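Local coordinates for protein NAD-dependent aldehyde dehydrogenase (Sinorhizobium meliloti, PDB 3U4J) that probably oxidises aldehydes with NAD or NADP as electron acceptor, as other members of the aldehyde dehydrogenase family do, and binds a calcium ion, at residues 5-10 and 381-386; 12-17 and 335-340; 50-55 and 109-114. All blocks are in the same frame, centred on the assembly; numbering follows the deposited sequence.

Contact 1: 5-10 and 381-386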
loop_
_atom_site.group_PDB
_atom_site.type_symbol
_atom_site.label_atom_id
_atom_site.label_comp_id
_atom_site.label_asym_id
_atom_site.label_seq_id
_atom_site.Cartn_x
_atom_site.Cartn_y
_atom_site.Cartn_z
ATOM N N SER A 5 48.566 -23.340 5.453
ATOM C CA SER A 5 49.207 -22.108 5.890
ATOM C C SER A 5 48.203 -20.952 6.046
ATOM O O SER A 5 48.566 -19.900 6.551
ATOM C CB SER A 5 50.319 -21.733 4.928
ATOM O OG SER A 5 49.784 -21.525 3.641
ATOM N N ASN A 6 46.958 -21.148 5.598
ATOM C CA ASN A 6 45.894 -20.161 5.823
ATOM C C ASN A 6 45.114 -20.411 7.126
ATOM O O ASN A 6 44.213 -19.640 7.465
ATOM C CB ASN A 6 44.957 -20.044 4.604
ATOM C CG ASN A 6 44.335 -21.374 4.188
ATOM O OD1 ASN A 6 44.963 -22.424 4.269
ATOM N ND2 ASN A 6 43.099 -21.323 3.716
ATOM N N PHE A 7 45.489 -21.469 7.852
ATOM C CA PHE A 7 44.891 -21.794 9.135
ATOM C C PHE A 7 45.497 -20.917 10.228
ATOM O O PHE A 7 46.718 -20.847 10.341
ATOM C CB PHE A 7 45.114 -23.267 9.486
ATOM C CG PHE A 7 44.501 -23.670 10.799
ATOM C CD1 PHE A 7 43.130 -23.506 11.020
ATOM C CD2 PHE A 7 45.295 -24.179 11.837
ATOM C CE1 PHE A 7 42.548 -23.866 12.239
ATOM C CE2 PHE A 7 44.714 -24.552 13.064
ATOM C CZ PHE A 7 43.332 -24.388 13.262
ATOM N N ILE A 8 44.654 -20.246 11.022
ATOM C CA ILE A 8 45.136 -19.452 12.152
ATOM C C ILE A 8 44.883 -20.269 13.430
ATOM O O ILE A 8 43.726 -20.474 13.854
ATOM C CB ILE A 8 44.452 -18.052 12.221
ATOM C CG1 ILE A 8 44.777 -17.234 10.960
ATOM C CG2 ILE A 8 44.914 -17.287 13.441
ATOM C CD1 ILE A 8 44.074 -15.894 10.897
ATOM N N ALA A 9 45.952 -20.781 14.026
ATOM C CA ALA A 9 45.782 -21.684 15.168
ATOM C C ALA A 9 45.232 -20.870 16.344
ATOM O O ALA A 9 45.663 -19.751 16.551
ATOM C CB ALA A 9 47.097 -22.357 15.531
ATOM N N PRO A 10 44.249 -21.420 17.085
ATOM C CA PRO A 10 43.738 -20.732 18.262
ATOM C C PRO A 10 44.888 -20.372 19.198
ATOM O O PRO A 10 45.812 -21.165 19.392
ATOM C CB PRO A 10 42.837 -21.769 18.939
ATOM C CG PRO A 10 42.618 -22.839 17.971
ATOM C CD PRO A 10 43.573 -22.709 16.836
ATOM N N GLY A 381 40.664 -27.243 18.347
ATOM C CA GLY A 381 39.229 -26.948 18.320
ATOM C C GLY A 381 38.543 -27.625 17.154
ATOM O O GLY A 381 39.073 -28.589 16.579
ATOM N N LEU A 382 37.370 -27.117 16.793
ATOM C CA LEU A 382 36.564 -27.729 15.734
ATOM C C LEU A 382 36.664 -26.924 14.438
ATOM O O LEU A 382 36.048 -25.853 14.294
ATOM C CB LEU A 382 35.112 -27.887 16.184
ATOM C CG LEU A 382 34.872 -28.570 17.537
ATOM C CD1 LEU A 382 33.470 -28.298 18.115
ATOM C CD2 LEU A 382 35.146 -30.066 17.441
ATOM N N TYR A 383 37.470 -27.417 13.506
ATOM C CA TYR A 383 37.655 -26.714 12.245
ATOM C C TYR A 383 37.593 -27.676 11.071
ATOM O O TYR A 383 38.203 -28.762 11.115
ATOM C CB TYR A 383 38.991 -25.986 12.234
ATOM C CG TYR A 383 39.126 -24.968 13.355
ATOM C CD1 TYR A 383 38.537 -23.712 13.248
ATOM C CD2 TYR A 383 39.857 -25.269 14.513
ATOM C CE1 TYR A 383 38.671 -22.763 14.283
ATOM C CE2 TYR A 383 39.992 -24.348 15.550
ATOM C CZ TYR A 383 39.395 -23.084 15.420
ATOM O OH TYR A 383 39.521 -22.163 16.420
ATOM N N TYR A 384 36.883 -27.264 10.020
ATOM C CA TYR A 384 36.779 -28.066 8.809
ATOM C C TYR A 384 37.361 -27.278 7.644
ATOM O O TYR A 384 37.097 -26.091 7.508
ATOM C CB TYR A 384 35.328 -28.511 8.553
ATOM C CG TYR A 384 35.300 -29.750 7.685
ATOM C CD1 TYR A 384 35.338 -31.022 8.263
ATOM C CD2 TYR A 384 35.336 -29.651 6.295
ATOM C CE1 TYR A 384 35.387 -32.192 7.466
ATOM C CE2 TYR A 384 35.364 -30.797 5.492
ATOM C CZ TYR A 384 35.393 -32.057 6.089
ATOM O OH TYR A 384 35.429 -33.172 5.307
ATOM N N ALA A 385 38.186 -27.922 6.820
ATOM C CA ALA A 385 38.857 -27.213 5.739
ATOM C C ALA A 385 37.872 -26.733 4.660
ATOM O O ALA A 385 36.904 -27.415 4.377
ATOM C CB ALA A 385 39.901 -28.114 5.104
ATOM N N PRO A 386 38.121 -25.555 4.061
ATOM C CA PRO A 386 37.349 -25.171 2.889
ATOM C C PRO A 386 37.405 -26.279 1.835
ATOM O O PRO A 386 38.506 -26.763 1.478
ATOM C CB PRO A 386 38.078 -23.928 2.390
ATOM C CG PRO A 386 38.614 -23.316 3.618
ATOM C CD PRO A 386 39.050 -24.481 4.470
#
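Phe7 drives the edge of its ring into the face of Tyr383, a T-shaped pair with centroids 5.2 Å apart and planes at 72°. The leading atom is Phe7 CE1, 3.8 Å from Tyr383 CG; it stands off the middle of the tyrosine ring, over the rim on the CG and CD2 side. Phe7 CZ follows, 3.8 Å from Tyr383 CD2. With CG turned away from the backbone N and beside the carbonyl carbon (chi1 -179°), the phenylalanine swings its far end in toward residues 381-386, although its CB does not point there. Pro10 meets the other end of the same tyrosine obliquely: Pro10 CG is 3.5 Å from Tyr383 OH and 3.9 Å from Tyr383 CE2, a van der Waals approach in which the proline carbon lies beside the hydroxyl and CE2. The hydroxyl itself bonds to the carbonyl O of Gly46, which fixes the far end of the ring while Phe7 covers part of one face. The contact brings the N-terminal segment against a mixed sheet of this aldehyde dehydrogenase: strand 7-8 pairs in parallel with strand 333-334, and Tyr383 belongs to the segment that runs into the mixed sheet through strand 383-390. Phe7 also meets the ring of Phe333 and touches Ile376, so the tail is seated on several strands. Around this aromatic centre the fit is loose. The backbones stay well apart, the CA atoms of Phe7 and Ala385 being 8.8 Å from each other, and Asn6 and Pro386 approach without touching the opposite segment. Ser5 and Ala9 are exposed, whereas Tyr383 is buried: the segment 5-10 gives the contact an outer, solvent-facing side, and Asn6 turns its amide ND2 to the carbonyl O of Val331.

Contact 2: 12-17 and 335-340. With CA (calcium ion), chain E.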
loop_
_atom_site.group_PDB
_atom_site.type_symbol
_atom_site.label_atom_id
_atom_site.label_comp_id
_atom_site.label_asym_id
_atom_site.label_seq_id
_atom_site.Cartn_x
_atom_site.Cartn_y
_atom_site.Cartn_z
ATOM N N SER A 12 45.608 -20.006 22.843
ATOM C CA SER A 12 45.056 -20.271 24.176
ATOM C C SER A 12 45.525 -19.282 25.268
ATOM O O SER A 12 45.009 -19.296 26.395
ATOM C CB SER A 12 45.355 -21.720 24.594
ATOM O OG SER A 12 46.749 -21.885 24.777
ATOM N N ASN A 13 46.479 -18.417 24.940
ATOM C CA ASN A 13 46.860 -17.336 25.844
ATOM C C ASN A 13 46.032 -16.053 25.714
ATOM O O ASN A 13 46.278 -15.076 26.426
ATOM C CB ASN A 13 48.340 -16.999 25.700
ATOM C CG ASN A 13 49.232 -18.093 26.228
ATOM O OD1 ASN A 13 48.956 -18.696 27.275
ATOM N ND2 ASN A 13 50.308 -18.373 25.495
ATOM N N ASP A 14 45.061 -16.043 24.812
ATOM C CA ASP A 14 44.221 -14.864 24.674
ATOM C C ASP A 14 43.457 -14.639 25.988
ATOM O O ASP A 14 42.693 -15.497 26.415
ATOM C CB ASP A 14 43.240 -15.022 23.526
ATOM C CG ASP A 14 42.583 -13.715 23.136
ATOM O OD1 ASP A 14 42.598 -13.401 21.932
ATOM O OD2 ASP A 14 42.045 -13.008 24.019
ATOM N N PRO A 15 43.646 -13.465 26.610
ATOM C CA PRO A 15 43.020 -13.154 27.908
ATOM C C PRO A 15 41.482 -13.230 27.891
ATOM O O PRO A 15 40.863 -13.458 28.940
ATOM C CB PRO A 15 43.453 -11.702 28.165
ATOM C CG PRO A 15 44.738 -11.530 27.308
ATOM C CD PRO A 15 44.423 -12.328 26.073
ATOM N N ARG A 16 40.866 -13.052 26.723
ATOM C CA ARG A 16 39.403 -13.153 26.612
ATOM C C ARG A 16 38.923 -14.576 26.923
ATOM O O ARG A 16 37.767 -14.774 27.299
ATOM C CB ARG A 16 38.909 -12.678 25.232
ATOM C CG ARG A 16 39.142 -11.160 25.019
ATOM C CD ARG A 16 39.002 -10.743 23.587
ATOM N NE ARG A 16 40.039 -11.311 22.729
ATOM C CZ ARG A 16 40.078 -11.092 21.420
ATOM N NH1 ARG A 16 39.138 -10.326 20.861
ATOM N NH2 ARG A 16 41.046 -11.603 20.681
ATOM N N LEU A 17 39.818 -15.556 26.815
ATOM C CA LEU A 17 39.450 -16.921 27.205
ATOM C C LEU A 17 39.387 -17.119 28.739
ATOM O O LEU A 17 38.949 -18.164 29.219
ATOM C CB LEU A 17 40.371 -17.943 26.539
ATOM C CG LEU A 17 40.353 -17.934 25.010
ATOM C CD1 LEU A 17 41.456 -18.821 24.477
ATOM C CD2 LEU A 17 38.995 -18.408 24.497
ATOM N N ASP A 335 41.163 -19.490 14.356
ATOM C CA ASP A 335 40.895 -18.795 15.603
ATOM C C ASP A 335 39.826 -17.689 15.472
ATOM O O ASP A 335 40.114 -16.622 14.924
ATOM C CB ASP A 335 42.194 -18.180 16.130
ATOM C CG ASP A 335 42.052 -17.634 17.563
ATOM O OD1 ASP A 335 40.930 -17.678 18.139
ATOM O OD2 ASP A 335 43.070 -17.154 18.109
ATOM N N PRO A 336 38.607 -17.940 15.993
ATOM C CA PRO A 336 37.564 -16.908 15.898
ATOM C C PRO A 336 37.921 -15.582 16.567
ATOM O O PRO A 336 37.341 -14.560 16.218
ATOM C CB PRO A 336 36.338 -17.558 16.544
ATOM C CG PRO A 336 36.602 -19.063 16.450
ATOM C CD PRO A 336 38.101 -19.186 16.602
ATOM N N LEU A 337 38.879 -15.581 17.496
ATOM C CA LEU A 337 39.237 -14.363 18.228
ATOM C C LEU A 337 40.245 -13.515 17.479
ATOM O O LEU A 337 40.518 -12.382 17.883
ATOM C CB LEU A 337 39.792 -14.695 19.621
ATOM C CG LEU A 337 38.785 -15.341 20.577
ATOM C CD1 LEU A 337 39.427 -15.548 21.951
ATOM C CD2 LEU A 337 37.536 -14.444 20.687
ATOM N N ASN A 338 40.811 -14.064 16.397
ATOM C CA ASN A 338 41.754 -13.290 15.578
ATOM C C ASN A 338 41.014 -12.396 14.587
ATOM O O ASN A 338 40.126 -12.857 13.878
ATOM C CB ASN A 338 42.704 -14.225 14.834
ATOM C CG ASN A 338 43.939 -13.510 14.340
ATOM O OD1 ASN A 338 43.843 -12.534 13.587
ATOM N ND2 ASN A 338 45.116 -14.000 14.752
ATOM N N GLU A 339 41.392 -11.124 14.534
ATOM C CA GLU A 339 40.731 -10.135 13.664
ATOM C C GLU A 339 40.896 -10.440 12.169
ATOM O O GLU A 339 40.089 -9.999 11.368
ATOM C CB GLU A 339 41.265 -8.720 13.951
ATOM C CG GLU A 339 40.874 -8.170 15.345
ATOM C CD GLU A 339 39.396 -7.810 15.455
ATOM O OE1 GLU A 339 38.721 -7.591 14.406
ATOM O OE2 GLU A 339 38.903 -7.726 16.594
ATOM N N ARG A 340 41.937 -11.199 11.815
ATOM C CA ARG A 340 42.206 -11.574 10.417
ATOM C C ARG A 340 41.350 -12.744 9.936
ATOM O O ARG A 340 41.188 -12.949 8.734
ATOM C CB ARG A 340 43.703 -11.921 10.220
ATOM C CG ARG A 340 44.656 -10.761 10.510
ATOM C CD ARG A 340 46.184 -11.098 10.321
ATOM N NE ARG A 340 46.529 -12.527 10.192
ATOM C CZ ARG A 340 47.168 -13.262 11.106
ATOM N NH1 ARG A 340 47.555 -12.755 12.281
ATOM N NH2 ARG A 340 47.423 -14.531 10.848
HETATM CA CA CA E . 38.590 -20.264 30.326
HETATM O O HOH W 1 40.905 -19.735 31.029
HETATM O O HOH W 2 36.463 -19.380 29.484
HETATM O O HOH W 3 38.313 -19.130 32.473
#
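An Asx turn at Asp14, leading into the 3-10 segment that carries the calcium ligand Leu17, packs against Leu337 in the type I beta turn 335-338. Asp14 OD2 accepts from Arg16 N through its anti lone pair. The Arg16 side chain bends at chi3 (-66°) and comes back on the same carboxylate side-on: NE reaches Asp14 OD2 at 2.9 Å, nearly straight, and NH2 reaches Asp14 OD1 at 2.7 Å. This salt bridge holds the guanidinium almost coplanar with its partner oxygens and lays one of its faces over Leu337, with Arg16 NH2 3.5 Å from Leu337 CB. The same NH2 donates to Leu337 O at 3.0 Å, a more bent bond (139°) with the acceptor tilted from the guanidinium plane. Replacing Arg16 by an alanine removes the guanidinium, and is likely to leave the Asp14 carboxylate without its countercharge, Leu337 O without this donor and one side of Leu337 uncovered. Leu337 CD1 touches both Asp14 CG, at 3.8 Å, and Leu17 CD2, at 3.9 Å. Leu17 O binds the calcium ion at 2.4 Å, with three waters and Glu50 as the other observed ligands. Asp335 OD1 accepts from Leu337 N, which lies above the carboxylate plane, in a second Asx turn. Helix 102-113 lies alongside, Leu107 touching Arg16 and Leu337 and Leu111 touching Leu17, while strand 7-8 packs on Asp335 and Asn338.

Contact 3: 50-55 and 109-114. With CA (calcium ion), chain E.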
loop_
_atom_site.group_PDB
_atom_site.type_symbol
_atom_site.label_atom_id
_atom_site.label_comp_id
_atom_site.label_asym_id
_atom_site.label_seq_id
_atom_site.Cartn_x
_atom_site.Cartn_y
_atom_site.Cartn_z
ATOM N N GLU A 50 37.601 -24.754 26.701
ATOM C CA GLU A 50 37.264 -23.463 27.317
ATOM C C GLU A 50 35.753 -23.344 27.508
ATOM O O GLU A 50 34.997 -23.371 26.543
ATOM C CB GLU A 50 37.782 -22.282 26.478
ATOM C CG GLU A 50 39.315 -22.251 26.269
ATOM C CD GLU A 50 40.118 -21.777 27.490
ATOM O OE1 GLU A 50 41.370 -21.870 27.427
ATOM O OE2 GLU A 50 39.537 -21.292 28.491
ATOM N N VAL A 51 35.320 -23.201 28.755
ATOM C CA VAL A 51 33.892 -23.096 29.053
ATOM C C VAL A 51 33.538 -21.603 29.016
ATOM O O VAL A 51 34.032 -20.822 29.838
ATOM C CB VAL A 51 33.546 -23.722 30.430
ATOM C CG1 VAL A 51 32.072 -23.579 30.724
ATOM C CG2 VAL A 51 33.986 -25.233 30.482
ATOM N N VAL A 52 32.698 -21.222 28.054
ATOM C CA VAL A 52 32.454 -19.794 27.774
ATOM C C VAL A 52 31.076 -19.303 28.148
ATOM O O VAL A 52 30.836 -18.091 28.152
ATOM C CB VAL A 52 32.745 -19.436 26.272
ATOM C CG1 VAL A 52 34.213 -19.595 25.983
ATOM C CG2 VAL A 52 31.898 -20.306 25.321
ATOM N N GLY A 53 30.159 -20.216 28.439
ATOM C CA GLY A 53 28.866 -19.814 28.948
ATOM C C GLY A 53 28.146 -20.931 29.676
ATOM O O GLY A 53 28.365 -22.109 29.393
ATOM N N THR A 54 27.287 -20.554 30.611
ATOM C CA THR A 54 26.324 -21.491 31.189
ATOM C C THR A 54 25.006 -20.819 31.479
ATOM O O THR A 54 24.957 -19.652 31.868
ATOM C CB THR A 54 26.864 -22.355 32.426
ATOM O OG1 THR A 54 26.014 -22.243 33.586
ATOM C CG2 THR A 54 28.326 -22.164 32.736
ATOM N N TRP A 55 23.932 -21.555 31.218
ATOM C CA TRP A 55 22.590 -21.037 31.371
ATOM C C TRP A 55 21.691 -22.155 31.864
ATOM O O TRP A 55 22.072 -23.331 31.765
ATOM C CB TRP A 55 22.050 -20.477 30.024
ATOM C CG TRP A 55 22.584 -21.194 28.840
ATOM C CD1 TRP A 55 22.166 -22.394 28.356
ATOM C CD2 TRP A 55 23.667 -20.783 28.014
ATOM N NE1 TRP A 55 22.913 -22.761 27.285
ATOM C CE2 TRP A 55 23.841 -21.781 27.038
ATOM C CE3 TRP A 55 24.509 -19.664 28.002
ATOM C CZ2 TRP A 55 24.815 -21.703 26.053
ATOM C CZ3 TRP A 55 25.479 -19.571 27.003
ATOM C CH2 TRP A 55 25.623 -20.586 26.045
ATOM N N GLU A 109 29.131 -13.728 20.955
ATOM C CA GLU A 109 28.725 -14.472 19.764
ATOM C C GLU A 109 29.904 -15.264 19.250
ATOM O O GLU A 109 29.754 -16.411 18.861
ATOM C CB GLU A 109 28.278 -13.551 18.607
ATOM C CG GLU A 109 26.858 -13.035 18.619
ATOM C CD GLU A 109 25.759 -14.078 18.413
ATOM O OE1 GLU A 109 25.149 -14.141 17.305
ATOM O OE2 GLU A 109 25.478 -14.786 19.389
ATOM N N SER A 110 31.069 -14.628 19.221
ATOM C CA SER A 110 32.288 -15.263 18.705
ATOM C C SER A 110 32.648 -16.509 19.521
ATOM O O SER A 110 32.901 -17.605 18.972
ATOM C CB SER A 110 33.450 -14.261 18.731
ATOM O OG SER A 110 34.618 -14.841 18.198
ATOM N N LEU A 111 32.678 -16.330 20.837
ATOM C CA LEU A 111 33.037 -17.418 21.738
ATOM C C LEU A 111 32.047 -18.589 21.694
ATOM O O LEU A 111 32.455 -19.744 21.710
ATOM C CB LEU A 111 33.157 -16.877 23.163
ATOM C CG LEU A 111 34.391 -16.014 23.470
ATOM C CD1 LEU A 111 34.276 -15.393 24.901
ATOM C CD2 LEU A 111 35.642 -16.842 23.316
ATOM N N GLU A 112 30.743 -18.289 21.676
ATOM C CA GLU A 112 29.735 -19.334 21.762
ATOM C C GLU A 112 29.486 -19.990 20.415
ATOM O O GLU A 112 29.241 -21.190 20.353
ATOM C CB GLU A 112 28.408 -18.804 22.331
ATOM C CG GLU A 112 28.539 -18.240 23.734
ATOM C CD GLU A 112 27.222 -17.797 24.347
ATOM O OE1 GLU A 112 26.150 -17.918 23.705
ATOM O OE2 GLU A 112 27.261 -17.322 25.502
ATOM N N VAL A 113 29.524 -19.203 19.346
ATOM C CA VAL A 113 29.203 -19.730 18.031
ATOM C C VAL A 113 30.468 -20.231 17.295
ATOM O O VAL A 113 30.354 -21.097 16.462
ATOM C CB VAL A 113 28.444 -18.680 17.133
ATOM C CG1 VAL A 113 28.195 -19.217 15.716
ATOM C CG2 VAL A 113 27.141 -18.230 17.783
ATOM N N GLY A 114 31.646 -19.691 17.600
ATOM C CA GLY A 114 32.844 -19.947 16.779
ATOM C C GLY A 114 32.920 -19.037 15.561
ATOM O O GLY A 114 33.633 -19.313 14.611
HETATM CA CA CA E . 38.590 -20.264 30.326
HETATM O O HOH W 2 36.463 -19.380 29.484
HETATM O O HOH W 4 29.167 -16.405 26.754
HETATM O O HOH W 1 40.905 -19.735 31.029
HETATM O O HOH W 3 38.313 -19.130 32.473
#
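Val52 and Leu111 make the apolar part of this strand-on-helix contact, their CB atoms 4.0 Å apart. Both methyls of Val52 take part: CG1 lies beside Leu111 CB and CD2, while CG2, placed between its own backbone N and carbonyl carbon, rests 3.7 Å from the backbone O of Leu111. Three residues along the strand, a polar group meets an aromatic one. The edge of the six-membered ring of the Trp55 indole faces the Glu112 carboxylate, with CZ3 3.2 Å from Glu112 OE2 near the ring plane; ring and carboxylate planes stand 55° apart. Glu112 is extended beyond CG, which carries the acid across to the strand. Its OE1 is bonded to Gly202 N and the indole NE1 to Glu198 O, so both groups are also held from outside the pair. At Gly53 a side chain would be crowded by Glu112 OE2 and by the Trp55 ring. Water links the segments: water 4 donates to Val52 O at 2.8 Å and to Glu112 OE2 at 2.5 Å. Metal binding occupies the other end of 50-55. Glu50 OE2 binds the calcium ion at 2.3 Å, its chain bent at chi2 (-76°), and water 2, another ligand of the ion, donates to Val51 O. The strand crosses helix 109-113 almost at a right angle (-86°), their axes 8.3 Å apart. Strand 51-56 pairs antiparallel with 39-43, where Val52 and Gly53 form a classic beta bulge opposite Arg42; Arg42 NE in turn bonds to Glu112 O near the C-terminal end of helix 102-113.

The calcium ion joins contacts 2 and 3: Leu17 O and Glu50 OE2 lie 3.3 Å apart as its two protein ligands, and waters 1, 2 and 3 are the other ligands seen. The two contacts, with centres about 13 Å apart, also touch where Pro336 O comes 3.4 Å from Ser110 OG. Contact 1 adjoins contact 2, again about 13 Å between centres, through a probable hydrogen bond from Asp335 N to Ile8 O (2.8 Å) and through Tyr383 OH, 3.3 Å from Pro336 CD. Contacts 1 and 3 do not touch, their nearest atoms being about 6 Å apart. The side chain of Pro10 in contact 1 is about 12 Å from the ion.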